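PDB 3VW5: cellobiose 2-epimerase from Ruminococcus albus, which catalyses the reversible epimerization of cellobiose to 4-O-beta-D-glucosyl-D-mannose, inverting the C2 configuration of the reducing-end sugar without any prior modification of it. Local coordinates for residues A[143-152]-A[204-215]; A[112-120]-A[131-142]. The protein carries 2 engineered substitutions. All blocks are in the same frame, centred on the assembly; numbering follows the deposited sequence.

Contact 1: A[143-152]-A[204-215]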
loop_
_atom_site.group_PDB
_atom_site.type_symbol
_atom_site.label_atom_id
_atom_site.label_comp_id
_atom_site.label_asym_id
_atom_site.label_seq_id
_atom_site.Cartn_x
_atom_site.Cartn_y
_atom_site.Cartn_z
ATOM N N GLU A 143 -9.929 7.510 15.187
ATOM C CA GLU A 143 -9.467 8.197 16.383
ATOM C C GLU A 143 -10.368 7.924 17.597
ATOM O O GLU A 143 -9.886 7.835 18.719
ATOM C CB GLU A 143 -9.310 9.688 16.124
ATOM C CG GLU A 143 -8.364 10.033 14.976
ATOM C CD GLU A 143 -6.913 9.671 15.247
ATOM O OE1 GLU A 143 -6.339 10.140 16.256
ATOM O OE2 GLU A 143 -6.334 8.918 14.436
ATOM N N LYS A 144 -11.664 7.760 17.367
ATOM C CA LYS A 144 -12.591 7.448 18.446
ATOM C C LYS A 144 -12.377 6.038 19.009
ATOM O O LYS A 144 -12.258 5.846 20.222
ATOM C CB LYS A 144 -14.032 7.563 17.942
ATOM C CG LYS A 144 -15.091 7.658 19.040
ATOM C CD LYS A 144 -14.698 8.760 20.008
ATOM C CE LYS A 144 -15.905 9.527 20.541
ATOM N NZ LYS A 144 -16.579 8.794 21.652
ATOM N N ASN A 145 -12.328 5.051 18.122
ATOM C CA ASN A 145 -12.438 3.664 18.545
ATOM C C ASN A 145 -11.157 2.837 18.603
ATOM O O ASN A 145 -11.143 1.787 19.252
ATOM C CB ASN A 145 -13.502 2.935 17.706
ATOM C CG ASN A 145 -14.855 3.628 17.767
ATOM O OD1 ASN A 145 -15.565 3.530 18.763
ATOM N ND2 ASN A 145 -15.203 4.353 16.710
ATOM N N THR A 146 -10.089 3.285 17.945
ATOM C CA THR A 146 -8.891 2.440 17.822
ATOM C C THR A 146 -7.690 3.011 18.548
ATOM O O THR A 146 -6.688 2.337 18.714
ATOM C CB THR A 146 -8.485 2.195 16.354
ATOM O OG1 THR A 146 -7.881 3.376 15.799
ATOM C CG2 THR A 146 -9.690 1.796 15.521
ATOM N N LEU A 147 -7.785 4.262 18.971
ATOM C CA LEU A 147 -6.658 4.913 19.617
ATOM C C LEU A 147 -6.691 4.690 21.121
ATOM O O LEU A 147 -7.625 5.110 21.801
ATOM C CB LEU A 147 -6.665 6.413 19.310
ATOM C CG LEU A 147 -5.461 7.196 19.837
ATOM C CD1 LEU A 147 -4.169 6.623 19.285
ATOM C CD2 LEU A 147 -5.577 8.663 19.508
ATOM N N TYR A 148 -5.657 4.042 21.640
ATOM C CA TYR A 148 -5.503 3.892 23.080
ATOM C C TYR A 148 -4.310 4.725 23.536
ATOM O O TYR A 148 -3.643 5.327 22.693
ATOM C CB TYR A 148 -5.392 2.409 23.453
ATOM C CG TYR A 148 -6.707 1.663 23.298
ATOM C CD1 TYR A 148 -7.354 1.113 24.407
ATOM C CD2 TYR A 148 -7.325 1.543 22.052
ATOM C CE1 TYR A 148 -8.555 0.443 24.282
ATOM C CE2 TYR A 148 -8.537 0.874 21.917
ATOM C CZ TYR A 148 -9.145 0.329 23.042
ATOM O OH TYR A 148 -10.347 -0.335 22.935
ATOM N N GLU A 149 -4.055 4.792 24.843
ATOM C CA GLU A 149 -3.004 5.681 25.368
ATOM C C GLU A 149 -1.633 5.433 24.761
ATOM O O GLU A 149 -0.858 6.363 24.584
ATOM C CB GLU A 149 -2.862 5.588 26.890
ATOM C CG GLU A 149 -3.940 6.267 27.682
ATOM C CD GLU A 149 -3.888 7.785 27.630
ATOM O OE1 GLU A 149 -2.806 8.392 27.826
ATOM O OE2 GLU A 149 -4.958 8.373 27.401
ATOM N N TYR A 150 -1.312 4.180 24.471
ATOM C CA TYR A 150 0.027 3.860 24.001
ATOM C C TYR A 150 -0.007 3.551 22.508
ATOM O O TYR A 150 0.797 2.767 22.013
ATOM C CB TYR A 150 0.622 2.691 24.804
ATOM C CG TYR A 150 2.145 2.601 24.804
ATOM C CD1 TYR A 150 2.928 3.492 24.069
ATOM C CD2 TYR A 150 2.801 1.613 25.543
ATOM C CE1 TYR A 150 4.313 3.404 24.068
ATOM C CE2 TYR A 150 4.186 1.517 25.549
ATOM C CZ TYR A 150 4.936 2.418 24.808
ATOM O OH TYR A 150 6.314 2.325 24.817
ATOM N N GLY A 151 -0.944 4.176 21.800
ATOM C CA GLY A 151 -1.018 4.075 20.354
ATOM C C GLY A 151 -2.253 3.370 19.816
ATOM O O GLY A 151 -3.140 2.969 20.564
ATOM N N TYR A 152 -2.301 3.207 18.500
ATOM C CA TYR A 152 -3.430 2.568 17.847
ATOM C C TYR A 152 -3.457 1.060 18.070
ATOM O O TYR A 152 -2.418 0.399 18.013
ATOM C CB TYR A 152 -3.394 2.865 16.340
ATOM C CG TYR A 152 -3.516 4.334 16.013
ATOM C CD1 TYR A 152 -4.772 4.931 15.869
ATOM C CD2 TYR A 152 -2.387 5.134 15.868
ATOM C CE1 TYR A 152 -4.896 6.283 15.589
ATOM C CE2 TYR A 152 -2.506 6.497 15.580
ATOM C CZ TYR A 152 -3.765 7.056 15.445
ATOM O OH TYR A 152 -3.907 8.387 15.159
ATOM N N ARG A 204 -2.252 14.168 14.245
ATOM C CA ARG A 204 -2.178 12.720 14.352
ATOM C C ARG A 204 -1.041 12.171 13.476
ATOM O O ARG A 204 -0.254 11.321 13.927
ATOM C CB ARG A 204 -3.516 12.087 13.983
ATOM C CG ARG A 204 -4.706 12.702 14.702
ATOM C CD ARG A 204 -4.476 12.746 16.189
ATOM N NE ARG A 204 -4.222 11.422 16.744
ATOM C CZ ARG A 204 -3.209 11.136 17.558
ATOM N NH1 ARG A 204 -2.351 12.084 17.912
ATOM N NH2 ARG A 204 -3.055 9.897 18.011
ATOM N N LEU A 205 -0.951 12.679 12.243
ATOM C CA LEU A 205 0.136 12.348 11.326
ATOM C C LEU A 205 1.498 12.498 11.991
ATOM O O LEU A 205 2.358 11.621 11.847
ATOM C CB LEU A 205 0.110 13.255 10.089
ATOM C CG LEU A 205 0.427 12.704 8.683
ATOM C CD1 LEU A 205 1.070 13.771 7.835
ATOM C CD2 LEU A 205 1.300 11.439 8.657
ATOM N N LYS A 206 1.716 13.612 12.693
ATOM C CA LYS A 206 3.026 13.850 13.289
ATOM C C LYS A 206 3.276 12.850 14.421
ATOM O O LYS A 206 4.405 12.384 14.634
ATOM C CB LYS A 206 3.184 15.299 13.755
ATOM C CG LYS A 206 3.451 16.301 12.631
ATOM C CD LYS A 206 3.187 17.740 13.088
ATOM C CE LYS A 206 3.449 18.755 11.966
ATOM N NZ LYS A 206 4.046 20.064 12.444
ATOM N N PHE A 207 2.211 12.489 15.124
ATOM C CA PHE A 207 2.330 11.482 16.152
ATOM C C PHE A 207 2.734 10.118 15.543
ATOM O O PHE A 207 3.578 9.396 16.098
ATOM C CB PHE A 207 1.039 11.383 16.945
ATOM C CG PHE A 207 0.912 10.113 17.736
ATOM C CD1 PHE A 207 0.194 9.042 17.233
ATOM C CD2 PHE A 207 1.511 9.991 18.980
ATOM C CE1 PHE A 207 0.068 7.864 17.955
ATOM C CE2 PHE A 207 1.392 8.818 19.711
ATOM C CZ PHE A 207 0.668 7.748 19.191
ATOM N N GLN A 208 2.157 9.780 14.392
ATOM C CA GLN A 208 2.521 8.542 13.717
ATOM C C GLN A 208 3.971 8.554 13.238
ATOM O O GLN A 208 4.690 7.567 13.404
ATOM C CB GLN A 208 1.562 8.259 12.564
ATOM C CG GLN A 208 0.156 7.925 13.028
ATOM C CD GLN A 208 -0.913 8.444 12.076
ATOM O OE1 GLN A 208 -0.626 8.855 10.942
ATOM N NE2 GLN A 208 -2.155 8.437 12.543
ATOM N N LEU A 209 4.389 9.662 12.630
ATOM C CA LEU A 209 5.776 9.829 12.243
ATOM C C LEU A 209 6.701 9.610 13.447
ATOM O O LEU A 209 7.661 8.853 13.357
ATOM C CB LEU A 209 6.002 11.212 11.640
ATOM C CG LEU A 209 5.918 11.388 10.115
ATOM C CD1 LEU A 209 5.582 10.103 9.407
ATOM C CD2 LEU A 209 4.922 12.457 9.748
ATOM N N GLY A 210 6.396 10.252 14.577
ATOM C CA GLY A 210 7.196 10.111 15.783
ATOM C C GLY A 210 7.350 8.669 16.238
ATOM O O GLY A 210 8.427 8.237 16.653
ATOM N N GLN A 211 6.265 7.911 16.149
ATOM C CA GLN A 211 6.303 6.505 16.527
ATOM C C GLN A 211 7.247 5.717 15.614
ATOM O O GLN A 211 8.000 4.841 16.077
ATOM C CB GLN A 211 4.905 5.898 16.496
ATOM C CG GLN A 211 4.005 6.384 17.597
ATOM C CD GLN A 211 2.930 5.378 17.949
ATOM O OE1 GLN A 211 2.237 4.853 17.066
ATOM N NE2 GLN A 211 2.784 5.095 19.248
ATOM N N MET A 212 7.198 6.027 14.321
ATOM C CA MET A 212 8.124 5.414 13.391
ATOM C C MET A 212 9.561 5.725 13.785
ATOM O O MET A 212 10.401 4.830 13.766
ATOM C CB MET A 212 7.834 5.835 11.946
ATOM C CG MET A 212 6.501 5.283 11.406
ATOM S SD MET A 212 6.421 3.521 11.085
ATOM C CE MET A 212 7.776 3.344 9.983
ATOM N N ARG A 213 9.845 6.979 14.153
ATOM C CA ARG A 213 11.213 7.376 14.500
ATOM C C ARG A 213 11.646 6.871 15.890
ATOM O O ARG A 213 12.752 6.360 16.061
ATOM C CB ARG A 213 11.412 8.898 14.367
ATOM C CG ARG A 213 12.228 9.515 15.502
ATOM C CD ARG A 213 12.711 10.958 15.265
ATOM N NE ARG A 213 11.672 11.996 15.177
ATOM C CZ ARG A 213 10.819 12.339 16.149
ATOM N NH1 ARG A 213 10.824 11.714 17.321
ATOM N NH2 ARG A 213 9.936 13.310 15.937
ATOM N N ASP A 214 10.756 6.975 16.871
ATOM C CA ASP A 214 11.120 6.679 18.255
ATOM C C ASP A 214 10.962 5.210 18.681
ATOM O O ASP A 214 11.700 4.727 19.547
ATOM C CB ASP A 214 10.353 7.600 19.202
ATOM C CG ASP A 214 10.711 9.066 19.001
ATOM O OD1 ASP A 214 11.832 9.334 18.502
ATOM O OD2 ASP A 214 9.877 9.942 19.349
ATOM N N ILE A 215 10.015 4.494 18.077
ATOM C CA ILE A 215 9.795 3.104 18.453
ATOM C C ILE A 215 10.223 2.093 17.391
ATOM O O ILE A 215 10.955 1.151 17.681
ATOM C CB ILE A 215 8.330 2.830 18.799
ATOM C CG1 ILE A 215 7.821 3.844 19.828
ATOM C CG2 ILE A 215 8.192 1.427 19.319
ATOM C CD1 ILE A 215 6.417 3.565 20.332
HETATM O O HOH W 1 0.236 2.988 17.139
#
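Glu-143, in the last turn of helix 129-145, meets Arg-204 of helix 199-216 in a salt bridge, with NE of Arg-204 2.5 Å from OE1 of Glu-143. The two side chains run past each other in opposite directions. The arginine, bent at chi2 and chi3, brings NE rather than its terminal nitrogens to the acid; OE1 lies near the guanidinium plane, while the carboxylate plane is turned 66° from it.

The other hydrogen bonds centre on Tyr-152. Its hydroxyl donates to the syn lone pair of Glu-143 OE2 (OH to OE2, 2.6 Å) and accepts from Gln-208, whose NE2 stands 3.1 Å from that OH with the hydroxyl close to the amide plane. OE2 is also bonded by Tyr-189 of helix 179-196. Farther along, a water takes the N-H of Tyr-152 (2.9 Å from N) and donates to Gln-211 OE1.

Apolar contacts fill the intervals. Leu-147 lays CD1 over the centre of the Tyr-152 ring, and Tyr-152 CE2 meets the edge of Phe-207 at CE1, 3.8 Å away. Tyr-150 CE1 brushes Ile-215 CD1 (4.3 Å), and Phe-232 adjoins both residues.

Strands 147-148 and 151-152 form a beta hairpin closed by a type I turn from Tyr-148 to Gly-151. Gly-151 has phi 114°, where a side chain would crowd the preceding carbonyl, so glycine suits this corner. With both carboxylate oxygens engaged and arginine alongside, Glu-143 is probably stabilised as an anion. Its salt bridge joins the end of helix 129-145 to helix 199-216, and Tyr-152, bonded to Glu-143 and Gln-208, brings in the hairpin.

Contact 2: A[112-120]-A[131-142]; sequences IAFAIYALS and ALALAYRLFEDI. Engineered in segment 131-142: Leu-138 (natural residue Pro).
Ile-116 pushes CD1 against CD1 of Ile-142, tip to tip at 3.5 Å, while its CG1 slides past CB of Leu-138. It is a knob in the hole formed by Ala-135, Leu-138, Phe-139 and Ile-142. Leu-119 fills the next hole, among Ala-131, Leu-134, Ala-135 and Leu-138; the side chains of Leu-119 and Leu-138 cross at about a right angle, with CD1 of Leu-119 3.7 Å from CD1 of Leu-138. Leu-138, engineered in place of proline, is a knob in return, seated among Ile-112, Ala-115, Ile-116 and Leu-119. Branched side chains suit Ile-116 and Leu-119 as knobs, and the small Ala-131 and Ala-135 allow close approach: Ile-116 and Ala-135 have CA atoms just 4.9 Å apart. In Ile-112, chi1 (-54°) sets CG2 anti to the backbone N, and from there it reaches CG1 of Ile-142 at 3.5 Å.

The helices are nearly antiparallel, at 158° with axes 8.4 Å apart, like consecutive helices of an (alpha/alpha)6 barrel. Helix 109-126, where Phe-114 meets Arg-52 and His-184 and Tyr-117 stacks on Trp-55, probably belongs to the inner layer, with helix 129-145 in the outer one.

Packing is looser at Ser-120, whose OG is 4.0 Å from CB of Ala-135. The hydroxyl suits a buried helix because it bonds to a carbonyl of its own helix: OG lies 2.8 Å from Ile-116 O, above the carbonyl plane, and Ser-120 N reaches the same oxygen from the opposite face. Beyond the interface, helix 129-145 presents Ala-133, Arg-137 and Glu-140 at the surface, the two charged chains suited to water rather than to the hydrophobic seam.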
loop_
_atom_site.group_PDB
_atom_site.type_symbol
_atom_site.label_atom_id
_atom_site.label_comp_id
_atom_site.label_asym_id
_atom_site.label_seq_id
_atom_site.Cartn_x
_atom_site.Cartn_y
_atom_site.Cartn_z
ATOM N N ILE A 112 -9.387 0.434 7.400
ATOM C CA ILE A 112 -9.993 1.773 7.468
ATOM C C ILE A 112 -9.067 2.898 6.987
ATOM O O ILE A 112 -9.523 3.855 6.351
ATOM C CB ILE A 112 -10.486 2.130 8.877
ATOM C CG1 ILE A 112 -11.439 1.051 9.404
ATOM C CG2 ILE A 112 -11.144 3.504 8.854
ATOM C CD1 ILE A 112 -11.485 0.940 10.926
ATOM N N ALA A 113 -7.778 2.800 7.303
ATOM C CA ALA A 113 -6.825 3.795 6.845
ATOM C C ALA A 113 -6.844 3.841 5.318
ATOM O O ALA A 113 -6.772 4.906 4.718
ATOM C CB ALA A 113 -5.420 3.478 7.356
ATOM N N PHE A 114 -6.941 2.675 4.691
ATOM C CA PHE A 114 -6.860 2.606 3.245
ATOM C C PHE A 114 -8.067 3.257 2.589
ATOM O O PHE A 114 -7.922 4.026 1.637
ATOM C CB PHE A 114 -6.708 1.169 2.767
ATOM C CG PHE A 114 -5.369 0.877 2.226
ATOM C CD1 PHE A 114 -4.987 1.408 1.001
ATOM C CD2 PHE A 114 -4.461 0.093 2.949
ATOM C CE1 PHE A 114 -3.716 1.160 0.494
ATOM C CE2 PHE A 114 -3.187 -0.175 2.454
ATOM C CZ PHE A 114 -2.811 0.365 1.223
ATOM N N ALA A 115 -9.254 2.928 3.095
ATOM C CA ALA A 115 -10.474 3.634 2.705
ATOM C C ALA A 115 -10.252 5.159 2.715
ATOM O O ALA A 115 -10.569 5.846 1.743
ATOM C CB ALA A 115 -11.633 3.235 3.609
ATOM N N ILE A 116 -9.690 5.681 3.802
ATOM C CA ILE A 116 -9.365 7.105 3.866
ATOM C C ILE A 116 -8.432 7.555 2.741
ATOM O O ILE A 116 -8.651 8.590 2.122
ATOM C CB ILE A 116 -8.743 7.464 5.224
ATOM C CG1 ILE A 116 -9.786 7.327 6.321
ATOM C CG2 ILE A 116 -8.146 8.869 5.211
ATOM C CD1 ILE A 116 -9.166 7.135 7.683
ATOM N N TYR A 117 -7.385 6.772 2.492
ATOM C CA TYR A 117 -6.399 7.060 1.456
ATOM C C TYR A 117 -7.056 7.180 0.072
ATOM O O TYR A 117 -6.811 8.137 -0.666
ATOM C CB TYR A 117 -5.355 5.954 1.474
ATOM C CG TYR A 117 -4.159 6.150 0.579
ATOM C CD1 TYR A 117 -3.548 7.380 0.454
ATOM C CD2 TYR A 117 -3.617 5.075 -0.119
ATOM C CE1 TYR A 117 -2.433 7.548 -0.355
ATOM C CE2 TYR A 117 -2.504 5.228 -0.930
ATOM C CZ TYR A 117 -1.910 6.461 -1.041
ATOM O OH TYR A 117 -0.806 6.607 -1.849
ATOM N N ALA A 118 -7.893 6.196 -0.253
ATOM C CA ALA A 118 -8.639 6.143 -1.505
ATOM C C ALA A 118 -9.671 7.279 -1.619
ATOM O O ALA A 118 -9.721 7.958 -2.634
ATOM C CB ALA A 118 -9.329 4.804 -1.650
ATOM N N LEU A 119 -10.503 7.465 -0.597
ATOM C CA LEU A 119 -11.532 8.504 -0.624
ATOM C C LEU A 119 -10.889 9.877 -0.799
ATOM O O LEU A 119 -11.371 10.696 -1.588
ATOM C CB LEU A 119 -12.409 8.458 0.633
ATOM C CG LEU A 119 -13.377 7.263 0.714
ATOM C CD1 LEU A 119 -13.939 7.050 2.129
ATOM C CD2 LEU A 119 -14.508 7.318 -0.317
ATOM N N SER A 120 -9.793 10.120 -0.083
ATOM C CA SER A 120 -9.112 11.404 -0.177
ATOM C C SER A 120 -8.699 11.629 -1.604
ATOM O O SER A 120 -8.877 12.703 -2.157
ATOM C CB SER A 120 -7.887 11.459 0.731
ATOM O OG SER A 120 -8.257 11.408 2.095
ATOM N N ALA A 131 -17.173 12.560 -0.904
ATOM C CA ALA A 131 -16.036 11.669 -0.725
ATOM C C ALA A 131 -15.097 12.176 0.384
ATOM O O ALA A 131 -14.570 11.385 1.176
ATOM C CB ALA A 131 -15.274 11.493 -2.045
ATOM N N LEU A 132 -14.891 13.490 0.440
ATOM C CA LEU A 132 -14.086 14.107 1.504
ATOM C C LEU A 132 -14.759 13.993 2.883
ATOM O O LEU A 132 -14.113 13.694 3.889
ATOM C CB LEU A 132 -13.806 15.575 1.178
ATOM C CG LEU A 132 -12.977 16.302 2.233
ATOM C CD1 LEU A 132 -11.541 15.826 2.204
ATOM C CD2 LEU A 132 -13.020 17.790 2.012
ATOM N N ALA A 133 -16.061 14.241 2.923
ATOM C CA ALA A 133 -16.829 13.993 4.128
ATOM C C ALA A 133 -16.643 12.528 4.639
ATOM O O ALA A 133 -16.342 12.295 5.809
ATOM C CB ALA A 133 -18.303 14.319 3.892
ATOM N N LEU A 134 -16.813 11.551 3.758
ATOM C CA LEU A 134 -16.622 10.168 4.132
ATOM C C LEU A 134 -15.208 9.947 4.669
ATOM O O LEU A 134 -14.988 9.213 5.635
ATOM C CB LEU A 134 -16.866 9.290 2.925
ATOM C CG LEU A 134 -18.226 8.591 2.878
ATOM C CD1 LEU A 134 -19.237 9.354 3.689
ATOM C CD2 LEU A 134 -18.676 8.425 1.422
ATOM N N ALA A 135 -14.241 10.595 4.047
ATOM C CA ALA A 135 -12.873 10.476 4.496
ATOM C C ALA A 135 -12.734 10.949 5.944
ATOM O O ALA A 135 -12.143 10.249 6.785
ATOM C CB ALA A 135 -11.943 11.229 3.568
ATOM N N TYR A 136 -13.284 12.123 6.242
ATOM C CA TYR A 136 -13.222 12.659 7.598
ATOM C C TYR A 136 -14.033 11.784 8.535
ATOM O O TYR A 136 -13.639 11.548 9.671
ATOM C CB TYR A 136 -13.741 14.096 7.640
ATOM C CG TYR A 136 -12.731 15.132 7.219
ATOM C CD1 TYR A 136 -11.652 15.433 8.032
ATOM C CD2 TYR A 136 -12.852 15.804 6.007
ATOM C CE1 TYR A 136 -10.727 16.378 7.656
ATOM C CE2 TYR A 136 -11.930 16.741 5.620
ATOM C CZ TYR A 136 -10.868 17.031 6.456
ATOM O OH TYR A 136 -9.928 17.976 6.100
ATOM N N ARG A 137 -15.168 11.289 8.048
ATOM C CA ARG A 137 -15.999 10.417 8.860
ATOM C C ARG A 137 -15.182 9.225 9.377
ATOM O O ARG A 137 -15.282 8.853 10.545
ATOM C CB ARG A 137 -17.226 9.919 8.091
ATOM C CG ARG A 137 -18.146 9.107 8.982
ATOM C CD ARG A 137 -19.225 8.373 8.224
ATOM N NE ARG A 137 -20.552 8.679 8.757
ATOM C CZ ARG A 137 -21.360 9.623 8.264
ATOM N NH1 ARG A 137 -20.993 10.361 7.202
ATOM N NH2 ARG A 137 -22.548 9.830 8.831
ATOM N N LEU A 138 -14.376 8.639 8.490
ATOM C CA LEU A 138 -13.582 7.463 8.826
ATOM C C LEU A 138 -12.340 7.817 9.659
ATOM O O LEU A 138 -11.951 7.082 10.565
ATOM C CB LEU A 138 -13.202 6.698 7.555
ATOM C CG LEU A 138 -14.364 6.115 6.757
ATOM C CD1 LEU A 138 -13.853 5.474 5.491
ATOM C CD2 LEU A 138 -15.147 5.112 7.580
ATOM N N PHE A 139 -11.721 8.944 9.347
ATOM C CA PHE A 139 -10.704 9.511 10.225
ATOM C C PHE A 139 -11.226 9.636 11.671
ATOM O O PHE A 139 -10.546 9.235 12.608
ATOM C CB PHE A 139 -10.259 10.869 9.684
ATOM C CG PHE A 139 -9.487 11.701 10.660
ATOM C CD1 PHE A 139 -8.129 11.487 10.854
ATOM C CD2 PHE A 139 -10.101 12.740 11.350
ATOM C CE1 PHE A 139 -7.401 12.272 11.741
ATOM C CE2 PHE A 139 -9.369 13.537 12.244
ATOM C CZ PHE A 139 -8.022 13.300 12.433
ATOM N N GLU A 140 -12.433 10.179 11.847
ATOM C CA GLU A 140 -13.018 10.307 13.178
ATOM C C GLU A 140 -13.235 8.950 13.843
ATOM O O GLU A 140 -12.952 8.774 15.037
ATOM C CB GLU A 140 -14.325 11.095 13.128
ATOM C CG GLU A 140 -14.097 12.588 12.996
ATOM C CD GLU A 140 -15.363 13.395 13.169
ATOM O OE1 GLU A 140 -16.428 12.982 12.635
ATOM O OE2 GLU A 140 -15.288 14.451 13.849
ATOM N N ASP A 141 -13.727 7.992 13.064
ATOM C CA ASP A 141 -13.955 6.646 13.566
ATOM C C ASP A 141 -12.670 5.992 14.053
ATOM O O ASP A 141 -12.689 5.265 15.037
ATOM C CB ASP A 141 -14.618 5.758 12.504
ATOM C CG ASP A 141 -16.046 6.169 12.212
ATOM O OD1 ASP A 141 -16.566 7.034 12.962
ATOM O OD2 ASP A 141 -16.649 5.628 11.247
ATOM N N ILE A 142 -11.561 6.231 13.362
ATOM C CA ILE A 142 -10.299 5.611 13.753
ATOM C C ILE A 142 -9.843 6.191 15.079
ATOM O O ILE A 142 -9.434 5.463 15.993
ATOM C CB ILE A 142 -9.185 5.793 12.678
ATOM C CG1 ILE A 142 -9.375 4.806 11.527
ATOM C CG2 ILE A 142 -7.801 5.569 13.266
ATOM C CD1 ILE A 142 -8.439 5.078 10.362
#

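Overall arrangement
Helix 129-145 serves both contacts in turn: residues 131-142 pack on helix 109-126 in contact 2, and the last turn, from Glu-143, leads into the hairpin of contact 1. The centres are about 17 Å apart, yet the two touch, Tyr-152 CE1 lying 3.8 Å from Ile-142 CG2 and Arg-204 CG 4.0 Å from Phe-139 CE1. Tyr-189 of helix 179-196 bridges them, bonding Glu-143 and meeting Phe-139 edge to face. Contact 2, buried and almost wholly apolar, pairs two barrel helices about 15 Å from the chain centre; contact 1, about 19 Å out, mixed polar and apolar and partly buried, fastens the hairpin after the second of them to helix 199-216.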